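Local structure of acetyltransferase (Escherichia coli, 7BYY) at residues R42-L45 / K46-R50. The protein probably acts as a GNAT-family toxin that transfers the acetyl group of acetyl-CoA to the glycyl group of glycyl-tRNA(Gly). The protein carries 1 engineered substitution. Residues are numbered along the deposited sequence; the frame is centred on the assembly and turned at random.
Sequences RASL and KKSVR
The last turns of helix 35-50, a helix of the GNAT fold lying between strands 13-17 and 55-61 in the chain, are kinked at K46-K47, a point bridged by S44 and S48. The evidence for the kink is that the N atoms of K46 and K47 have no bond to the preceding turn; a wider pi-type turn, spanning R42 to S44, comes just before it. An i to i+4 hydrogen bond spans the kink from S44 O, which accepts from S48 N at 3.2 Å. S44 O also accepts a hydrogen bond from S48 OG at 3.0 Å. The two donors approach from opposite faces of the carbonyl plane, N tilted by 24° and OG by 31°, so one acceptor is gripped twice by one residue. S48 achieves this by turning OG beside its own backbone N (chi1 -73°), which folds the hydroxyl back along the helix. One residue on, L45 CD1 lies 4.4 Å from V49 CG1, a loose apolar contact; L45 is buried against F40, Y18 and Q27, and V49 touches S20. The extended K46 side chain reaches T23, where NZ forms a hydrogen bond with OG1. Downstream, R50 N donates a hydrogen bond to K46 O at 3.2 Å.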
loop_
_atom_site.group_PDB
_atom_site.type_symbol
_atom_site.label_atom_id
_atom_site.label_comp_id
_atom_site.label_asym_id
_atom_site.label_seq_id
_atom_site.Cartn_x
_atom_site.Cartn_y
_atom_site.Cartn_z
ATOM N N ARG A 42 20.790 13.867 -2.045
ATOM C CA ARG A 42 21.278 15.216 -2.305
ATOM C C ARG A 42 20.403 15.942 -3.318
ATOM O O ARG A 42 20.023 17.098 -3.100
ATOM C CB ARG A 42 22.721 15.172 -2.802
ATOM C CG ARG A 42 23.717 14.653 -1.795
ATOM C CD ARG A 42 25.121 14.723 -2.369
ATOM N NE ARG A 42 25.925 13.559 -2.014
ATOM C CZ ARG A 42 27.216 13.615 -1.704
ATOM N NH1 ARG A 42 27.842 14.783 -1.704
ATOM N NH2 ARG A 42 27.873 12.508 -1.382
ATOM N N ALA A 43 20.053 15.276 -4.418
ATOM C CA ALA A 43 19.448 15.939 -5.565
ATOM C C ALA A 43 17.995 15.565 -5.827
ATOM O O ALA A 43 17.252 16.395 -6.353
ATOM C CB ALA A 43 20.261 15.645 -6.832
ATOM N N SER A 44 17.566 14.348 -5.490
ATOM C CA SER A 44 16.272 13.849 -5.938
ATOM C C SER A 44 15.284 13.546 -4.822
ATOM O O SER A 44 14.149 13.155 -5.118
ATOM C CB SER A 44 16.466 12.584 -6.785
ATOM O OG SER A 44 15.232 11.914 -6.987
ATOM N N LEU A 45 15.669 13.711 -3.555
ATOM C CA LEU A 45 14.786 13.305 -2.465
ATOM C C LEU A 45 13.540 14.181 -2.398
ATOM O O LEU A 45 12.429 13.675 -2.196
ATOM C CB LEU A 45 15.541 13.346 -1.137
ATOM C CG LEU A 45 14.675 13.227 0.119
ATOM C CD1 LEU A 45 14.020 11.851 0.213
ATOM C CD2 LEU A 45 15.485 13.533 1.367
ATOM N N LYS A 46 13.705 15.495 -2.571
ATOM C CA LYS A 46 12.582 16.416 -2.425
ATOM C C LYS A 46 11.512 16.170 -3.482
ATOM O O LYS A 46 10.313 16.165 -3.175
ATOM C CB LYS A 46 13.081 17.860 -2.499
ATOM C CG LYS A 46 13.870 18.323 -1.286
ATOM C CD LYS A 46 14.056 19.828 -1.314
ATOM C CE LYS A 46 14.248 20.396 0.082
ATOM N NZ LYS A 46 14.027 21.875 0.118
ATOM N N LYS A 47 11.923 15.959 -4.732
ATOM C CA LYS A 47 10.954 15.842 -5.813
ATOM C C LYS A 47 10.297 14.474 -5.863
ATOM O O LYS A 47 9.183 14.348 -6.383
ATOM C CB LYS A 47 11.629 16.142 -7.143
ATOM C CG LYS A 47 12.703 17.193 -7.017
ATOM C CD LYS A 47 13.666 17.111 -8.183
ATOM C CE LYS A 47 13.572 18.385 -9.013
ATOM N NZ LYS A 47 14.655 18.550 -10.001
ATOM N N SER A 48 10.960 13.443 -5.342
ATOM C CA SER A 48 10.356 12.117 -5.346
ATOM C C SER A 48 9.112 12.079 -4.466
ATOM O O SER A 48 8.047 11.628 -4.899
ATOM C CB SER A 48 11.377 11.072 -4.900
ATOM O OG SER A 48 12.338 10.849 -5.915
ATOM N N VAL A 49 9.225 12.557 -3.224
ATOM C CA VAL A 49 8.068 12.528 -2.335
ATOM C C VAL A 49 7.059 13.616 -2.679
ATOM O O VAL A 49 5.881 13.488 -2.325
ATOM C CB VAL A 49 8.490 12.630 -0.857
ATOM C CG1 VAL A 49 9.662 11.697 -0.575
ATOM C CG2 VAL A 49 8.837 14.055 -0.486
ATOM N N ARG A 50 7.482 14.680 -3.367
ATOM C CA ARG A 50 6.526 15.667 -3.858
ATOM C C ARG A 50 5.617 15.051 -4.910
ATOM O O ARG A 50 4.391 15.209 -4.861
ATOM C CB ARG A 50 7.265 16.880 -4.422
ATOM C CG ARG A 50 7.288 18.078 -3.490
ATOM C CD ARG A 50 7.548 19.370 -4.246
ATOM N NE ARG A 50 8.971 19.693 -4.312
ATOM C CZ ARG A 50 9.590 20.524 -3.477
ATOM N NH1 ARG A 50 8.908 21.116 -2.505
ATOM N NH2 ARG A 50 10.889 20.761 -3.615
#